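Putative NAD-dependent epimerase/dehydratase (Bacillus halodurans, PDB 3E8X) is of unknown function but binds NADP and is probably an epimerase or dehydratase of the short-chain dehydrogenase/reductase type. Local coordinates at residues Phe126-Pro137 and Tyr147-Leu158; Leu163-Gly171 and Thr213-Leu221. All coordinates share one frame; numbering follows the deposited sequence.

Interaction 1 (126-137 with 147-158) and interaction 2 (163-171 with 213-221) follow one another along the Rossmann-type sheet, their centres about 10 Å apart. Strand 125-129, helix 145-160 and strand 164-174 form a beta-alpha-beta unit, so the strand that enters interaction 2 is also the parallel neighbour of the strand in interaction 1. Asp155 OD2 meets Arg169 NH2 at 2.9 Å in a salt bridge, and Ser130 N lies 2.8 Å from Val168 O, a probable hydrogen bond. Both contacts end at NADP: Tyr147 hydrogen-bonds its nicotinamide ribose, while Gly171 O approaches nicotinamide C4N at 3.7 Å.

Interaction 1: residues Phe126-Pro137 and Tyr147-Leu158; sequences FIMVSSVGTVDP and YLVAKRLADDEL. With NAP (NADP nicotinamide-adenine-dinucleotide phosphate), chain B.
Phe126 and Leu158 open this strand-helix contact of a Rossmann-type beta-alpha-beta unit, strand and helix running nearly antiparallel (166°). Leu158 CD1 lies off-centre over the Phe126 ring, and its other methyl, CD2, presses on Met128 CB at 3.4 Å, tight for two carbons. Met128, a selenomethionine, bends at chi2 and chi3, which lays CE beside Ala154; the small alanine lets the methyl approach the helix backbone near Ala154 O. Lys151 NZ donates to Val129 O at 2.9 Å, lying in the carbonyl plane. Ser130 OG donates to Asp155 OD2 on the syn side at 2.6 Å; a short polar side chain suits this buried carboxylate, which also pairs with Arg169. Ser131 OG lies at the edge of the Tyr147 ring and against the nicotinamide. Ser131, Tyr147 and Lys151 recall the Ser-Tyr-Lys set of short-chain dehydrogenases, although no catalytic role is established here. Gly133 lets Leu148 CD2 come close where a side chain would collide. Thr134 sets CG2 against Lys151 CB, and Arg152 NH1 donates to Thr134 O at 2.9 Å in the guanidinium plane; Val135 O adds a weak bond. Asp156 holds Arg152 NE, fixing the guanidinium's rotation. Pro137 CB rests on Leu148 and Val149. Lys151 CG lies over one face of the Tyr147 ring, toward its rim, and Tyr147 OH makes a very short hydrogen bond, 2.5 Å, with O2D of the nicotinamide ribose.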
# COMPACT_ATOMS: atom_id res chain seq x y z
N PHE A 126 -20.21 -1.17 1.40
CA PHE A 126 -19.08 -0.47 0.82
C PHE A 126 -18.87 -0.91 -0.64
O PHE A 126 -18.66 -2.10 -0.94
CB PHE A 126 -17.83 -0.73 1.66
CG PHE A 126 -16.71 0.25 1.42
CD1 PHE A 126 -16.36 1.18 2.39
CD2 PHE A 126 -15.96 0.20 0.24
CE1 PHE A 126 -15.32 2.06 2.18
CE2 PHE A 126 -14.92 1.11 0.02
CZ PHE A 126 -14.60 2.03 0.99
N ILE A 127 -18.93 0.06 -1.55
CA ILE A 127 -18.61 -0.18 -2.97
C ILE A 127 -17.29 0.54 -3.34
O ILE A 127 -17.16 1.76 -3.22
CB ILE A 127 -19.77 0.34 -3.90
CG1 ILE A 127 -21.17 0.08 -3.26
CG2 ILE A 127 -19.58 -0.18 -5.38
CD1 ILE A 127 -21.48 -1.34 -2.99
N MSE A 128 -16.31 -0.26 -3.76
CA MSE A 128 -15.06 0.21 -4.26
C MSE A 128 -15.09 0.33 -5.79
O MSE A 128 -15.46 -0.60 -6.50
CB MSE A 128 -13.97 -0.75 -3.85
CG MSE A 128 -12.66 -0.52 -4.53
SE MSE A 128 -11.92 1.12 -3.77
CE MSE A 128 -11.33 0.55 -2.05
N VAL A 129 -14.71 1.51 -6.28
CA VAL A 129 -14.44 1.72 -7.71
C VAL A 129 -12.94 1.55 -7.88
O VAL A 129 -12.16 2.39 -7.51
CB VAL A 129 -14.92 3.10 -8.21
CG1 VAL A 129 -14.69 3.25 -9.70
CG2 VAL A 129 -16.39 3.29 -7.84
N SER A 130 -12.59 0.42 -8.45
CA SER A 130 -11.24 0.02 -8.66
C SER A 130 -10.91 0.12 -10.16
O SER A 130 -11.25 1.10 -10.81
CB SER A 130 -11.08 -1.41 -8.11
OG SER A 130 -9.75 -1.81 -8.17
N SER A 131 -10.16 -0.86 -10.67
CA SER A 131 -9.70 -0.86 -12.07
C SER A 131 -9.31 -2.29 -12.49
O SER A 131 -8.86 -3.08 -11.66
CB SER A 131 -8.49 0.08 -12.23
OG SER A 131 -7.97 0.18 -13.56
N VAL A 132 -9.49 -2.62 -13.77
CA VAL A 132 -8.74 -3.75 -14.37
C VAL A 132 -7.24 -3.42 -14.32
O VAL A 132 -6.82 -2.24 -14.20
CB VAL A 132 -9.16 -4.04 -15.87
CG1 VAL A 132 -10.65 -4.32 -15.96
CG2 VAL A 132 -8.74 -2.87 -16.78
N GLY A 133 -6.42 -4.45 -14.42
CA GLY A 133 -4.99 -4.28 -14.26
C GLY A 133 -4.50 -4.67 -12.86
O GLY A 133 -3.30 -4.71 -12.60
N THR A 134 -5.44 -4.95 -11.96
CA THR A 134 -5.12 -5.09 -10.55
C THR A 134 -4.87 -6.54 -10.16
O THR A 134 -4.21 -6.80 -9.18
CB THR A 134 -6.22 -4.49 -9.67
OG1 THR A 134 -7.49 -4.95 -10.17
CG2 THR A 134 -6.15 -2.98 -9.70
N VAL A 135 -5.37 -7.49 -10.94
CA VAL A 135 -5.08 -8.92 -10.67
C VAL A 135 -3.59 -9.21 -10.81
O VAL A 135 -3.01 -10.01 -10.06
CB VAL A 135 -5.95 -9.85 -11.58
CG1 VAL A 135 -5.46 -11.26 -11.51
CG2 VAL A 135 -7.43 -9.76 -11.14
N ASP A 136 -2.93 -8.54 -11.76
CA ASP A 136 -1.50 -8.80 -12.00
C ASP A 136 -0.78 -7.51 -12.36
O ASP A 136 -0.38 -7.33 -13.49
CB ASP A 136 -1.39 -9.87 -13.08
CG ASP A 136 -0.00 -10.50 -13.15
OD1 ASP A 136 0.99 -9.99 -12.53
OD2 ASP A 136 0.11 -11.54 -13.85
N PRO A 137 -0.61 -6.58 -11.40
CA PRO A 137 -0.01 -5.28 -11.73
C PRO A 137 1.37 -5.33 -12.40
O PRO A 137 1.67 -4.47 -13.21
CB PRO A 137 0.11 -4.57 -10.38
CG PRO A 137 -0.86 -5.26 -9.49
CD PRO A 137 -0.98 -6.67 -9.98
N TYR A 147 -0.01 2.95 -10.11
CA TYR A 147 -1.43 3.14 -9.95
C TYR A 147 -2.15 1.80 -9.71
O TYR A 147 -2.94 1.66 -8.76
CB TYR A 147 -2.02 3.89 -11.16
CG TYR A 147 -3.51 3.87 -11.21
CD1 TYR A 147 -4.28 4.73 -10.40
CD2 TYR A 147 -4.18 2.94 -12.02
CE1 TYR A 147 -5.67 4.68 -10.44
CE2 TYR A 147 -5.56 2.88 -12.06
CZ TYR A 147 -6.31 3.76 -11.28
OH TYR A 147 -7.70 3.69 -11.36
N LEU A 148 -1.84 0.82 -10.55
CA LEU A 148 -2.39 -0.53 -10.44
C LEU A 148 -2.11 -1.23 -9.11
O LEU A 148 -2.98 -1.95 -8.56
CB LEU A 148 -1.92 -1.40 -11.62
CG LEU A 148 -2.28 -0.97 -13.06
CD1 LEU A 148 -1.67 -1.91 -14.13
CD2 LEU A 148 -3.79 -0.80 -13.24
N VAL A 149 -0.90 -1.07 -8.60
CA VAL A 149 -0.54 -1.54 -7.24
C VAL A 149 -1.35 -0.78 -6.18
O VAL A 149 -1.89 -1.39 -5.26
CB VAL A 149 0.98 -1.37 -6.98
CG1 VAL A 149 1.33 -1.47 -5.47
CG2 VAL A 149 1.78 -2.36 -7.85
N ALA A 150 -1.46 0.55 -6.30
CA ALA A 150 -2.23 1.30 -5.31
C ALA A 150 -3.68 0.78 -5.22
O ALA A 150 -4.16 0.47 -4.15
CB ALA A 150 -2.16 2.78 -5.56
N LYS A 151 -4.32 0.59 -6.37
CA LYS A 151 -5.71 0.09 -6.47
C LYS A 151 -5.87 -1.33 -5.94
O LYS A 151 -6.76 -1.59 -5.15
CB LYS A 151 -6.20 0.17 -7.92
CG LYS A 151 -6.15 1.58 -8.50
CD LYS A 151 -6.99 2.58 -7.72
CE LYS A 151 -8.50 2.41 -7.96
NZ LYS A 151 -9.38 3.20 -7.01
N ARG A 152 -4.94 -2.19 -6.33
CA ARG A 152 -4.87 -3.55 -5.86
C ARG A 152 -4.78 -3.65 -4.34
O ARG A 152 -5.50 -4.46 -3.73
CB ARG A 152 -3.69 -4.27 -6.50
CG ARG A 152 -3.27 -5.61 -5.86
CD ARG A 152 -4.34 -6.70 -5.85
NE ARG A 152 -3.75 -7.96 -5.38
CZ ARG A 152 -3.03 -8.80 -6.12
NH1 ARG A 152 -2.86 -8.60 -7.42
NH2 ARG A 152 -2.50 -9.88 -5.57
N LEU A 153 -3.90 -2.85 -3.74
CA LEU A 153 -3.65 -2.97 -2.30
C LEU A 153 -4.82 -2.40 -1.53
O LEU A 153 -5.14 -2.88 -0.44
CB LEU A 153 -2.33 -2.33 -1.91
CG LEU A 153 -1.09 -3.05 -2.41
CD1 LEU A 153 0.16 -2.21 -2.09
CD2 LEU A 153 -1.00 -4.53 -1.83
N ALA A 154 -5.49 -1.40 -2.10
CA ALA A 154 -6.73 -0.89 -1.49
C ALA A 154 -7.83 -1.93 -1.56
O ALA A 154 -8.56 -2.14 -0.60
CB ALA A 154 -7.17 0.46 -2.16
N ASP A 155 -7.94 -2.63 -2.69
CA ASP A 155 -8.88 -3.72 -2.84
C ASP A 155 -8.64 -4.81 -1.82
O ASP A 155 -9.58 -5.36 -1.25
CB ASP A 155 -8.81 -4.33 -4.27
CG ASP A 155 -9.42 -3.43 -5.34
OD1 ASP A 155 -10.06 -2.42 -4.97
OD2 ASP A 155 -9.26 -3.75 -6.55
N ASP A 156 -7.37 -5.14 -1.59
CA ASP A 156 -7.04 -6.18 -0.60
C ASP A 156 -7.38 -5.80 0.84
O ASP A 156 -7.82 -6.63 1.60
CB ASP A 156 -5.56 -6.57 -0.72
CG ASP A 156 -5.27 -7.37 -1.99
OD1 ASP A 156 -6.21 -7.82 -2.71
OD2 ASP A 156 -4.08 -7.51 -2.30
N GLU A 157 -7.18 -4.54 1.18
CA GLU A 157 -7.62 -4.03 2.47
C GLU A 157 -9.14 -4.21 2.68
O GLU A 157 -9.61 -4.65 3.73
CB GLU A 157 -7.21 -2.55 2.60
CG GLU A 157 -7.51 -1.96 3.97
CD GLU A 157 -6.42 -2.23 5.02
OE1 GLU A 157 -5.32 -2.81 4.73
OE2 GLU A 157 -6.65 -1.76 6.15
N LEU A 158 -9.93 -3.88 1.67
CA LEU A 158 -11.38 -4.09 1.68
C LEU A 158 -11.75 -5.55 1.81
O LEU A 158 -12.63 -5.91 2.60
CB LEU A 158 -12.03 -3.49 0.41
CG LEU A 158 -13.56 -3.39 0.36
CD1 LEU A 158 -14.12 -2.76 1.64
CD2 LEU A 158 -14.03 -2.63 -0.96
PA NAP B . -11.86 11.83 -11.52
O1A NAP B . -10.37 12.17 -11.44
O2A NAP B . -12.75 12.60 -12.48
O5B NAP B . -12.41 11.85 -10.00
C5B NAP B . -11.56 11.92 -8.84
C4B NAP B . -12.14 12.79 -7.73
O4B NAP B . -11.33 12.57 -6.56
C3B NAP B . -12.13 14.32 -7.99
O3B NAP B . -13.43 14.94 -7.92
C2B NAP B . -11.27 14.89 -6.88
O2B NAP B . -11.68 16.17 -6.33
C1B NAP B . -11.37 13.78 -5.82
N9A NAP B . -10.29 13.95 -4.82
C8A NAP B . -8.98 14.10 -5.07
N7A NAP B . -8.33 14.27 -3.90
C5A NAP B . -9.25 14.21 -2.91
C6A NAP B . -9.20 14.32 -1.52
N6A NAP B . -8.01 14.51 -0.90
N1A NAP B . -10.33 14.26 -0.78
C2A NAP B . -11.50 14.08 -1.38
N3A NAP B . -11.60 13.97 -2.72
C4A NAP B . -10.49 14.03 -3.51
O3 NAP B . -11.96 10.24 -11.92
PN NAP B . -13.15 9.47 -12.72
O1N NAP B . -12.82 9.58 -14.19
O2N NAP B . -14.44 9.89 -12.06
O5D NAP B . -12.87 7.91 -12.47
C5D NAP B . -13.22 7.29 -11.23
C4D NAP B . -12.10 6.33 -10.87
O4D NAP B . -11.97 5.29 -11.84
C3D NAP B . -10.75 7.03 -10.83
O3D NAP B . -10.58 7.64 -9.54
C2D NAP B . -9.75 5.94 -11.23
O2D NAP B . -9.01 5.44 -10.15
C1D NAP B . -10.62 4.80 -11.82
N1N NAP B . -10.22 4.29 -13.17
C2N NAP B . -9.87 5.11 -14.18
C3N NAP B . -9.52 4.58 -15.44
C7N NAP B . -9.16 5.46 -16.62
O7N NAP B . -9.19 4.96 -17.76
N7N NAP B . -8.87 6.75 -16.40
C4N NAP B . -9.54 3.20 -15.63
C5N NAP B . -9.91 2.38 -14.58
C6N NAP B . -10.25 2.96 -13.36
P2B NAP B . -11.61 17.60 -7.12
O1X NAP B . -12.91 17.72 -7.88
O2X NAP B . -11.51 18.63 -6.00
O3X NAP B . -10.41 17.45 -8.04

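Interaction 2: residues Leu163-Gly171 and Thr213-Leu221. With NAP (NADP nicotinamide-adenine-dinucleotide phosphate), chain B.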
# COMPACT_ATOMS: atom_id res chain seq x y z
N LEU A 163 -16.53 -5.65 6.04
CA LEU A 163 -17.59 -4.93 5.36
C LEU A 163 -18.34 -5.77 4.32
O LEU A 163 -17.82 -6.74 3.78
CB LEU A 163 -17.03 -3.66 4.72
CG LEU A 163 -16.38 -2.62 5.64
CD1 LEU A 163 -15.79 -1.46 4.77
CD2 LEU A 163 -17.34 -2.08 6.71
N ASP A 164 -19.58 -5.39 4.04
CA ASP A 164 -20.38 -6.03 3.00
C ASP A 164 -20.02 -5.33 1.70
O ASP A 164 -20.69 -4.41 1.26
CB ASP A 164 -21.86 -5.87 3.29
CG ASP A 164 -22.35 -6.76 4.40
OD1 ASP A 164 -21.67 -7.74 4.78
OD2 ASP A 164 -23.46 -6.46 4.88
N TYR A 165 -18.94 -5.79 1.08
CA TYR A 165 -18.31 -5.03 0.02
C TYR A 165 -18.73 -5.53 -1.34
O TYR A 165 -19.15 -6.66 -1.50
CB TYR A 165 -16.76 -5.04 0.14
CG TYR A 165 -16.08 -6.38 -0.10
CD1 TYR A 165 -15.78 -6.81 -1.38
CD2 TYR A 165 -15.73 -7.22 0.97
CE1 TYR A 165 -15.17 -8.04 -1.62
CE2 TYR A 165 -15.12 -8.48 0.73
CZ TYR A 165 -14.83 -8.86 -0.56
OH TYR A 165 -14.24 -10.08 -0.81
N THR A 166 -18.57 -4.66 -2.34
CA THR A 166 -18.51 -5.07 -3.76
C THR A 166 -17.42 -4.21 -4.37
O THR A 166 -17.39 -2.99 -4.14
CB THR A 166 -19.85 -4.81 -4.51
OG1 THR A 166 -20.92 -5.48 -3.84
CG2 THR A 166 -19.74 -5.32 -5.96
N ILE A 167 -16.54 -4.86 -5.12
CA ILE A 167 -15.45 -4.23 -5.88
C ILE A 167 -15.72 -4.35 -7.40
O ILE A 167 -15.85 -5.46 -7.98
CB ILE A 167 -14.03 -4.83 -5.60
CG1 ILE A 167 -13.65 -4.74 -4.09
CG2 ILE A 167 -12.95 -4.14 -6.42
CD1 ILE A 167 -12.56 -5.75 -3.63
N VAL A 168 -15.87 -3.16 -7.99
CA VAL A 168 -16.13 -2.94 -9.42
C VAL A 168 -14.82 -2.49 -10.06
O VAL A 168 -14.30 -1.45 -9.71
CB VAL A 168 -17.24 -1.87 -9.62
CG1 VAL A 168 -17.70 -1.79 -11.10
CG2 VAL A 168 -18.42 -2.20 -8.68
N ARG A 169 -14.33 -3.30 -11.00
CA ARG A 169 -13.09 -3.00 -11.72
C ARG A 169 -13.40 -2.63 -13.18
O ARG A 169 -13.40 -3.51 -14.05
CB ARG A 169 -12.14 -4.21 -11.64
CG ARG A 169 -11.62 -4.43 -10.24
CD ARG A 169 -10.91 -5.75 -10.04
NE ARG A 169 -10.16 -5.70 -8.79
CZ ARG A 169 -9.41 -6.68 -8.31
NH1 ARG A 169 -9.30 -7.83 -8.94
NH2 ARG A 169 -8.72 -6.47 -7.20
N PRO A 170 -13.69 -1.34 -13.46
CA PRO A 170 -13.89 -0.99 -14.86
C PRO A 170 -12.63 -1.14 -15.69
O PRO A 170 -11.52 -0.97 -15.18
CB PRO A 170 -14.33 0.48 -14.83
CG PRO A 170 -14.36 0.90 -13.43
CD PRO A 170 -13.83 -0.19 -12.56
N GLY A 171 -12.83 -1.45 -16.97
CA GLY A 171 -11.84 -1.25 -18.03
C GLY A 171 -11.47 0.22 -18.22
O GLY A 171 -11.93 1.10 -17.47
N THR A 213 -24.87 -9.21 -4.20
CA THR A 213 -23.61 -8.74 -4.82
C THR A 213 -22.51 -8.59 -3.76
O THR A 213 -21.34 -8.32 -4.10
CB THR A 213 -23.76 -7.46 -5.66
OG1 THR A 213 -24.06 -6.34 -4.82
CG2 THR A 213 -24.84 -7.64 -6.81
N ILE A 214 -22.88 -8.78 -2.49
CA ILE A 214 -21.93 -8.71 -1.37
C ILE A 214 -20.83 -9.77 -1.50
O ILE A 214 -21.13 -10.94 -1.81
CB ILE A 214 -22.62 -8.80 0.00
CG1 ILE A 214 -23.48 -7.54 0.25
CG2 ILE A 214 -21.60 -9.05 1.14
CD1 ILE A 214 -24.54 -7.73 1.39
N GLY A 215 -19.57 -9.33 -1.30
CA GLY A 215 -18.39 -10.19 -1.45
C GLY A 215 -17.90 -10.43 -2.86
O GLY A 215 -16.96 -11.20 -3.09
N LYS A 216 -18.51 -9.74 -3.81
CA LYS A 216 -18.19 -9.88 -5.24
C LYS A 216 -17.16 -8.89 -5.72
O LYS A 216 -17.25 -7.70 -5.44
CB LYS A 216 -19.45 -9.67 -6.10
CG LYS A 216 -20.55 -10.63 -5.80
CD LYS A 216 -20.34 -11.98 -6.37
CE LYS A 216 -21.51 -12.88 -5.91
NZ LYS A 216 -21.69 -13.97 -6.90
N THR A 217 -16.15 -9.40 -6.43
CA THR A 217 -15.20 -8.59 -7.16
C THR A 217 -15.36 -8.95 -8.64
O THR A 217 -15.26 -10.14 -9.00
CB THR A 217 -13.71 -8.83 -6.71
OG1 THR A 217 -13.59 -8.55 -5.31
CG2 THR A 217 -12.66 -8.02 -7.57
N PHE A 218 -15.56 -7.95 -9.50
CA PHE A 218 -15.69 -8.23 -10.94
C PHE A 218 -15.15 -7.10 -11.78
O PHE A 218 -15.19 -5.92 -11.40
CB PHE A 218 -17.18 -8.59 -11.33
CG PHE A 218 -18.14 -7.44 -11.17
CD1 PHE A 218 -18.42 -6.62 -12.24
CD2 PHE A 218 -18.66 -7.12 -9.93
CE1 PHE A 218 -19.28 -5.51 -12.09
CE2 PHE A 218 -19.48 -6.03 -9.76
CZ PHE A 218 -19.80 -5.23 -10.84
N GLU A 219 -14.74 -7.48 -12.98
CA GLU A 219 -14.34 -6.53 -14.03
C GLU A 219 -15.54 -6.24 -14.97
O GLU A 219 -16.39 -7.09 -15.17
CB GLU A 219 -13.12 -7.05 -14.80
CG GLU A 219 -11.91 -7.26 -13.87
CD GLU A 219 -10.73 -7.99 -14.53
OE1 GLU A 219 -10.73 -8.16 -15.78
OE2 GLU A 219 -9.81 -8.39 -13.77
N VAL A 220 -15.61 -5.00 -15.48
CA VAL A 220 -16.76 -4.57 -16.28
C VAL A 220 -16.32 -3.73 -17.48
O VAL A 220 -15.54 -2.78 -17.33
CB VAL A 220 -17.88 -3.90 -15.41
CG1 VAL A 220 -17.42 -2.62 -14.67
CG2 VAL A 220 -19.18 -3.73 -16.26
N LEU A 221 -16.77 -4.16 -18.69
CA LEU A 221 -16.56 -3.47 -19.95
C LEU A 221 -17.92 -3.13 -20.57
O LEU A 221 -18.95 -3.65 -20.14
CB LEU A 221 -15.75 -4.36 -20.92
CG LEU A 221 -14.37 -4.85 -20.39
CD1 LEU A 221 -13.68 -5.81 -21.36
CD2 LEU A 221 -13.46 -3.67 -20.03
PA NAP B . -11.86 11.83 -11.52
O1A NAP B . -10.37 12.17 -11.44
O2A NAP B . -12.75 12.60 -12.48
O5B NAP B . -12.41 11.85 -10.00
C5B NAP B . -11.56 11.92 -8.84
C4B NAP B . -12.14 12.79 -7.73
O4B NAP B . -11.33 12.57 -6.56
C3B NAP B . -12.13 14.32 -7.99
O3B NAP B . -13.43 14.94 -7.92
C2B NAP B . -11.27 14.89 -6.88
O2B NAP B . -11.68 16.17 -6.33
C1B NAP B . -11.37 13.78 -5.82
N9A NAP B . -10.29 13.95 -4.82
C8A NAP B . -8.98 14.10 -5.07
N7A NAP B . -8.33 14.27 -3.90
C5A NAP B . -9.25 14.21 -2.91
C6A NAP B . -9.20 14.32 -1.52
N6A NAP B . -8.01 14.51 -0.90
N1A NAP B . -10.33 14.26 -0.78
C2A NAP B . -11.50 14.08 -1.38
N3A NAP B . -11.60 13.97 -2.72
C4A NAP B . -10.49 14.03 -3.51
O3 NAP B . -11.96 10.24 -11.92
PN NAP B . -13.15 9.47 -12.72
O1N NAP B . -12.82 9.58 -14.19
O2N NAP B . -14.44 9.89 -12.06
O5D NAP B . -12.87 7.91 -12.47
C5D NAP B . -13.22 7.29 -11.23
C4D NAP B . -12.10 6.33 -10.87
O4D NAP B . -11.97 5.29 -11.84
C3D NAP B . -10.75 7.03 -10.83
O3D NAP B . -10.58 7.64 -9.54
C2D NAP B . -9.75 5.94 -11.23
O2D NAP B . -9.01 5.44 -10.15
C1D NAP B . -10.62 4.80 -11.82
N1N NAP B . -10.22 4.29 -13.17
C2N NAP B . -9.87 5.11 -14.18
C3N NAP B . -9.52 4.58 -15.44
C7N NAP B . -9.16 5.46 -16.62
O7N NAP B . -9.19 4.96 -17.76
N7N NAP B . -8.87 6.75 -16.40
C4N NAP B . -9.54 3.20 -15.63
C5N NAP B . -9.91 2.38 -14.58
C6N NAP B . -10.25 2.96 -13.36
P2B NAP B . -11.61 17.60 -7.12
O1X NAP B . -12.91 17.72 -7.88
O2X NAP B . -11.51 18.63 -6.00
O3X NAP B . -10.41 17.45 -8.04
O HOH W 1 -14.23 -10.70 -3.71
O HOH W 2 -10.75 -8.87 -11.26
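Thr217 crosses obliquely over Arg169, laying its CG2 methyl on one face of the guanidinium, 3.4 Å above the plane, while water 2 sits at the edge and links Arg169 NH1 to Glu219 OE2. Arg169 is extended from CG to NE, long enough to carry its charge past the threonine to Asp155 on helix 145-160. Glu219 turns its carboxylate to His187 and Phe188 N. On the same face of this parallel pair of Rossmann-type strands, Ile167 and Thr217 lie side by side, pointing the same way, with Ile167 CD1 3.4 Å from Thr217 OG1.

The other face is mainly apolar, with Thr166 at its polar end. Val168 runs alongside Phe218, Val168 CG2 touching Phe218 CZ at 4.0 Å. Thr166 CG2 meets the ring edge. With CG between its backbone N and carbonyl carbon (chi1 67°), Phe218 leans toward these neighbours; helix 197-207 packs on it through Val203 and Leu207. Val220 CG1 touches Val168 CG1 at 3.7 Å, beta-branched residues suiting the extended backbone.

At the start, a type II turn, Thr213 to Lys216, puts Gly215 CA over the Tyr165 ring, 19° off its normal; glycine tolerates the positive phi. Gly215 N gives a bond of 2.7 Å to Tyr165 O. Thr166 OG1 donates to Thr213 O from above the carbonyl plane, opposite Lys216 N, and also bonds Arg125.

Main-chain bonds continue to Gly171 N and Val220 O (3.0 Å), where Pro170 and Gly171 carry the strand to the nicotinamide. On the face of Arg169 and Glu219, Asp155 probably balances the buried arginine's charge, and the water satisfies NH1 and passes the link on to Glu219.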